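Local coordinates for protein putative cytochrome P450 120 (Synechocystis sp., PDB 2VE3) that binds heme and retinoic acid and probably acts as a cytochrome P450 monooxygenase that oxidises its substrate with molecular oxygen, at residues F171-L181 / L249-E257. Sequence-based numbering, arbitrary orientation.
Sequences FPWFETYIQGL and LLLLFAGHE. With HEM (protoporphyrin IX containing Fe), chain C; REA (retinoic acid), chain D.
His256 gives its NE2 hydrogen to Glu175 OE1, 2.9 Å away, in an almost straight bond (175° at the hydrogen). The oxygen lies in the imidazole plane, but the carboxylate is turned 49° from it. His256 ND1 bonds to Thr151 OG1, so both ring nitrogens are held. Phe171 brings its CE1 to the imidazole CE1, with the two rings oblique. Ile178 CD1 approaches His256 CD2 at 3.6 Å. The same isoleucine also touches Glu257 OE1.

Phe174 points its ring end at the backbone of 249-257. Its CE1 lies 3.5 Å from Phe253 CA, and its CZ meets Leu252 CB. Leu249 fits between the rings of Phe174 and Tyr177: CD1 meets Phe174 CZ and also lies over one face of Tyr177, and CD2 lies 3.6 Å from Tyr177 OH. That hydroxyl is hydrogen-bonded to Leu87 O. With its CG anti to the backbone N, Phe253 carries its ring toward retinoic acid, and CZ comes 3.7 Å from C7 of the ligand. Leu181 CD1 sits over one face of the Phe253 ring, 3.7 Å from its centroid, in a CH-pi contact.

Replacing His256 with alanine removes the imidazole, which would probably leave Glu175 OE1 and Thr151 OG1 without this partner and open a gap beside Ile178. Segment 249-257, part of the long P450 helix over the heme, crosses 171-181 at 84°. Arg148 bridges Glu175 and Glu257, probably offsetting their like charges within this largely apolar interface.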
loop_
_atom_site.group_PDB
_atom_site.type_symbol
_atom_site.label_atom_id
_atom_site.label_comp_id
_atom_site.label_asym_id
_atom_site.label_seq_id
_atom_site.Cartn_x
_atom_site.Cartn_y
_atom_site.Cartn_z
ATOM N N PHE A 171 11.249 -7.925 12.549
ATOM C CA PHE A 171 10.510 -8.509 11.420
ATOM C C PHE A 171 9.434 -9.491 11.892
ATOM O O PHE A 171 8.273 -9.326 11.536
ATOM C CB PHE A 171 11.488 -9.152 10.416
ATOM C CG PHE A 171 10.831 -9.767 9.211
ATOM C CD1 PHE A 171 10.268 -8.969 8.222
ATOM C CD2 PHE A 171 10.795 -11.151 9.054
ATOM C CE1 PHE A 171 9.666 -9.536 7.105
ATOM C CE2 PHE A 171 10.199 -11.733 7.928
ATOM C CZ PHE A 171 9.635 -10.918 6.953
ATOM N N PRO A 172 9.801 -10.492 12.716
ATOM C CA PRO A 172 8.809 -11.411 13.285
ATOM C C PRO A 172 7.627 -10.709 13.964
ATOM O O PRO A 172 6.473 -11.121 13.773
ATOM C CB PRO A 172 9.617 -12.181 14.330
ATOM C CG PRO A 172 11.026 -12.132 13.831
ATOM C CD PRO A 172 11.175 -10.834 13.144
ATOM N N TRP A 173 7.913 -9.666 14.740
ATOM C CA TRP A 173 6.888 -8.869 15.406
ATOM C C TRP A 173 5.979 -8.124 14.416
ATOM O O TRP A 173 4.761 -8.136 14.558
ATOM C CB TRP A 173 7.530 -7.874 16.387
ATOM C CG TRP A 173 8.088 -8.510 17.640
ATOM C CD1 TRP A 173 7.722 -9.716 18.195
ATOM C CD2 TRP A 173 9.071 -7.956 18.519
ATOM N NE1 TRP A 173 8.439 -9.951 19.349
ATOM C CE2 TRP A 173 9.274 -8.891 19.570
ATOM C CE3 TRP A 173 9.812 -6.767 18.518
ATOM C CZ2 TRP A 173 10.182 -8.671 20.608
ATOM C CZ3 TRP A 173 10.715 -6.549 19.553
ATOM C CH2 TRP A 173 10.891 -7.502 20.587
ATOM N N PHE A 174 6.574 -7.472 13.422
ATOM C CA PHE A 174 5.808 -6.765 12.405
ATOM C C PHE A 174 4.867 -7.668 11.622
ATOM O O PHE A 174 3.744 -7.285 11.315
ATOM C CB PHE A 174 6.732 -6.008 11.458
ATOM C CG PHE A 174 6.530 -4.525 11.493
ATOM C CD1 PHE A 174 5.548 -3.933 10.703
ATOM C CD2 PHE A 174 7.297 -3.721 12.322
ATOM C CE1 PHE A 174 5.346 -2.563 10.731
ATOM C CE2 PHE A 174 7.103 -2.338 12.354
ATOM C CZ PHE A 174 6.121 -1.764 11.561
ATOM N N GLU A 175 5.324 -8.874 11.333
ATOM C CA GLU A 175 4.528 -9.865 10.615
ATOM C C GLU A 175 3.272 -10.244 11.382
ATOM O O GLU A 175 2.185 -10.333 10.805
ATOM C CB GLU A 175 5.385 -11.093 10.285
ATOM C CG GLU A 175 6.581 -10.736 9.419
ATOM C CD GLU A 175 6.168 -10.310 8.013
ATOM O OE1 GLU A 175 6.103 -9.082 7.715
ATOM O OE2 GLU A 175 5.897 -11.217 7.208
ATOM N N THR A 176 3.439 -10.435 12.693
ATOM C CA THR A 176 2.330 -10.657 13.620
ATOM C C THR A 176 1.420 -9.415 13.778
ATOM O O THR A 176 0.194 -9.525 13.775
ATOM C CB THR A 176 2.887 -11.080 15.001
ATOM O OG1 THR A 176 3.789 -12.178 14.811
ATOM C CG2 THR A 176 1.780 -11.495 15.935
ATOM N N TYR A 177 2.028 -8.244 13.933
ATOM C CA TYR A 177 1.298 -6.972 13.972
ATOM C C TYR A 177 0.375 -6.826 12.736
ATOM O O TYR A 177 -0.828 -6.632 12.869
ATOM C CB TYR A 177 2.309 -5.826 14.072
ATOM C CG TYR A 177 1.729 -4.437 13.937
ATOM C CD1 TYR A 177 1.058 -3.835 14.999
ATOM C CD2 TYR A 177 1.861 -3.719 12.745
ATOM C CE1 TYR A 177 0.520 -2.577 14.872
ATOM C CE2 TYR A 177 1.328 -2.452 12.617
ATOM C CZ TYR A 177 0.651 -1.890 13.679
ATOM O OH TYR A 177 0.126 -0.620 13.561
ATOM N N ILE A 178 0.951 -6.970 11.549
ATOM C CA ILE A 178 0.215 -6.894 10.278
ATOM C C ILE A 178 -0.996 -7.847 10.171
ATOM O O ILE A 178 -2.074 -7.433 9.727
ATOM C CB ILE A 178 1.171 -7.072 9.070
ATOM C CG1 ILE A 178 2.093 -5.852 8.945
ATOM C CG2 ILE A 178 0.383 -7.307 7.769
ATOM C CD1 ILE A 178 3.154 -5.980 7.844
ATOM N N GLN A 179 -0.834 -9.095 10.615
ATOM C CA GLN A 179 -1.895 -10.113 10.512
ATOM C C GLN A 179 -3.193 -9.753 11.247
ATOM O O GLN A 179 -4.266 -10.244 10.887
ATOM C CB GLN A 179 -1.380 -11.500 10.932
ATOM C CG GLN A 179 -0.615 -12.246 9.823
ATOM C CD GLN A 179 -0.211 -13.703 10.183
ATOM O OE1 GLN A 179 0.496 -14.361 9.415
ATOM N NE2 GLN A 179 -0.669 -14.200 11.323
ATOM N N GLY A 180 -3.096 -8.867 12.249
ATOM C CA GLY A 180 -4.264 -8.451 13.021
ATOM C C GLY A 180 -4.893 -7.143 12.607
ATOM O O GLY A 180 -5.949 -6.796 13.111
ATOM N N LEU A 181 -4.243 -6.401 11.703
ATOM C CA LEU A 181 -4.715 -5.077 11.280
ATOM C C LEU A 181 -6.154 -5.096 10.748
ATOM O O LEU A 181 -6.979 -4.239 11.117
ATOM C CB LEU A 181 -3.762 -4.461 10.240
ATOM C CG LEU A 181 -2.568 -3.670 10.788
ATOM C CD1 LEU A 181 -1.519 -3.514 9.711
ATOM C CD2 LEU A 181 -2.984 -2.307 11.366
ATOM N N LEU A 249 5.999 3.743 13.188
ATOM C CA LEU A 249 5.354 2.443 13.039
ATOM C C LEU A 249 4.519 2.417 11.744
ATOM O O LEU A 249 4.500 1.405 11.053
ATOM C CB LEU A 249 4.488 2.117 14.257
ATOM C CG LEU A 249 3.779 0.766 14.376
ATOM C CD1 LEU A 249 4.775 -0.368 14.535
ATOM C CD2 LEU A 249 2.811 0.785 15.575
ATOM N N LEU A 250 3.846 3.530 11.428
ATOM C CA LEU A 250 2.997 3.633 10.233
ATOM C C LEU A 250 3.824 3.611 8.966
ATOM O O LEU A 250 3.544 2.825 8.057
ATOM C CB LEU A 250 2.097 4.879 10.293
ATOM C CG LEU A 250 1.250 5.253 9.060
ATOM C CD1 LEU A 250 0.248 4.169 8.677
ATOM C CD2 LEU A 250 0.534 6.588 9.275
ATOM N N LEU A 251 4.859 4.446 8.920
ATOM C CA LEU A 251 5.779 4.508 7.781
ATOM C C LEU A 251 6.454 3.170 7.515
ATOM O O LEU A 251 6.599 2.777 6.359
ATOM C CB LEU A 251 6.867 5.560 8.009
ATOM C CG LEU A 251 6.512 7.043 7.985
ATOM C CD1 LEU A 251 7.799 7.859 8.186
ATOM C CD2 LEU A 251 5.848 7.402 6.690
ATOM N N LEU A 252 6.888 2.487 8.578
ATOM C CA LEU A 252 7.446 1.137 8.433
ATOM C C LEU A 252 6.408 0.107 7.977
ATOM O O LEU A 252 6.729 -0.769 7.202
ATOM C CB LEU A 252 8.086 0.653 9.746
ATOM C CG LEU A 252 9.297 1.384 10.310
ATOM C CD1 LEU A 252 9.423 1.025 11.782
ATOM C CD2 LEU A 252 10.576 1.028 9.525
ATOM N N PHE A 253 5.179 0.171 8.493
ATOM C CA PHE A 253 4.124 -0.712 7.989
ATOM C C PHE A 253 3.788 -0.424 6.498
ATOM O O PHE A 253 3.788 -1.346 5.660
ATOM C CB PHE A 253 2.877 -0.674 8.889
ATOM C CG PHE A 253 1.596 -1.024 8.171
ATOM C CD1 PHE A 253 1.426 -2.274 7.573
ATOM C CD2 PHE A 253 0.567 -0.099 8.084
ATOM C CE1 PHE A 253 0.255 -2.578 6.883
ATOM C CE2 PHE A 253 -0.599 -0.405 7.409
ATOM C CZ PHE A 253 -0.751 -1.646 6.803
ATOM N N ALA A 254 3.523 0.838 6.166
ATOM C CA ALA A 254 3.166 1.188 4.800
ATOM C C ALA A 254 4.304 0.906 3.807
ATOM O O ALA A 254 4.068 0.431 2.687
ATOM C CB ALA A 254 2.715 2.631 4.720
ATOM N N GLY A 255 5.542 1.171 4.228
ATOM C CA GLY A 255 6.703 1.025 3.346
ATOM C C GLY A 255 7.021 -0.431 3.073
ATOM O O GLY A 255 7.674 -0.773 2.081
ATOM N N HIS A 256 6.563 -1.273 3.993
ATOM C CA HIS A 256 6.813 -2.701 4.004
ATOM C C HIS A 256 5.653 -3.465 3.339
ATOM O O HIS A 256 5.860 -4.156 2.352
ATOM C CB HIS A 256 7.046 -3.156 5.459
ATOM C CG HIS A 256 7.065 -4.637 5.644
ATOM N ND1 HIS A 256 7.703 -5.491 4.770
ATOM C CD2 HIS A 256 6.533 -5.416 6.613
ATOM C CE1 HIS A 256 7.563 -6.733 5.195
ATOM N NE2 HIS A 256 6.857 -6.712 6.313
ATOM N N GLU A 257 4.439 -3.344 3.876
ATOM C CA GLU A 257 3.316 -4.159 3.368
ATOM C C GLU A 257 2.934 -3.845 1.902
ATOM O O GLU A 257 2.826 -4.741 1.070
ATOM C CB GLU A 257 2.097 -4.034 4.280
ATOM C CG GLU A 257 0.880 -4.878 3.849
ATOM C CD GLU A 257 1.070 -6.403 4.000
ATOM O OE1 GLU A 257 2.039 -6.856 4.666
ATOM O OE2 GLU A 257 0.227 -7.141 3.442
HETATM C CHA HEM C . -2.287 6.638 2.111
HETATM C CHB HEM C . -1.813 3.268 -1.361
HETATM C CHC HEM C . 2.946 2.929 -0.410
HETATM C CHD HEM C . 2.395 5.844 3.393
HETATM C C1A HEM C . -2.598 5.772 1.071
HETATM C C2A HEM C . -3.890 5.577 0.440
HETATM C C3A HEM C . -3.742 4.654 -0.531
HETATM C C4A HEM C . -2.367 4.222 -0.524
HETATM C CMA HEM C . -4.819 4.100 -1.483
HETATM C CAA HEM C . -5.182 6.352 0.794
HETATM C CBA HEM C . -6.041 5.630 1.828
HETATM C CGA HEM C . -7.169 6.565 2.210
HETATM O O1A HEM C . -7.991 6.892 1.304
HETATM O O2A HEM C . -7.245 6.978 3.405
HETATM C C1B HEM C . -0.479 2.915 -1.435
HETATM C C2B HEM C . 0.135 2.049 -2.433
HETATM C C3B HEM C . 1.456 1.963 -2.172
HETATM C C4B HEM C . 1.709 2.764 -1.003
HETATM C CMB HEM C . -0.636 1.375 -3.589
HETATM C CAB HEM C . 2.566 1.152 -2.917
HETATM C CBB HEM C . 2.582 0.965 -4.246
HETATM C C1C HEM C . 3.244 3.722 0.672
HETATM C C2C HEM C . 4.561 3.962 1.228
HETATM C C3C HEM C . 4.416 4.773 2.285
HETATM C C4C HEM C . 2.987 5.052 2.433
HETATM C CMC HEM C . 5.889 3.401 0.651
HETATM C CAC HEM C . 5.541 5.353 3.191
HETATM C CBC HEM C . 6.221 4.629 4.087
HETATM C C1D HEM C . 1.078 6.252 3.450
HETATM C C2D HEM C . 0.507 6.980 4.552
HETATM C C3D HEM C . -0.956 7.226 4.167
HETATM C C4D HEM C . -1.114 6.643 2.849
HETATM C CMD HEM C . 1.231 7.408 5.856
HETATM C CAD HEM C . -2.043 7.962 4.984
HETATM C CBD HEM C . -2.269 9.331 4.347
HETATM C CGD HEM C . -3.300 10.114 5.124
HETATM O O1D HEM C . -3.400 11.341 4.869
HETATM O O2D HEM C . -4.024 9.544 5.995
HETATM N NA HEM C . -1.700 4.931 0.459
HETATM N NB HEM C . 0.510 3.320 -0.566
HETATM N NC HEM C . 2.301 4.390 1.434
HETATM N ND HEM C . 0.106 6.082 2.459
HETATM FE FE HEM C . 0.402 4.881 0.750
HETATM C C1 REA D . -1.949 2.322 4.155
HETATM C C2 REA D . -1.374 3.412 5.054
HETATM C C3 REA D . -2.502 4.133 5.794
HETATM C C4 REA D . -3.173 3.179 6.780
HETATM C C5 REA D . -3.439 1.810 6.190
HETATM C C6 REA D . -2.866 1.401 4.980
HETATM C C7 REA D . -3.156 0.042 4.503
HETATM C C8 REA D . -4.444 -0.247 3.874
HETATM C C9 REA D . -4.766 -1.652 3.548
HETATM C C10 REA D . -6.171 -1.948 3.367
HETATM C C11 REA D . -6.706 -2.752 2.282
HETATM C C12 REA D . -8.139 -2.527 2.091
HETATM C C13 REA D . -9.104 -3.614 1.939
HETATM C C14 REA D . -10.410 -3.177 1.640
HETATM C C15 REA D . -11.396 -3.951 0.909
HETATM C C16 REA D . -2.788 2.957 3.029
HETATM C C17 REA D . -0.761 1.565 3.562
HETATM C C18 REA D . -4.331 0.879 6.973
HETATM C C19 REA D . -3.721 -2.739 3.449
HETATM C C20 REA D . -8.707 -5.057 2.115
HETATM O O1 REA D . -11.109 -5.061 0.429
HETATM O O2 REA D . -12.543 -3.504 0.760
#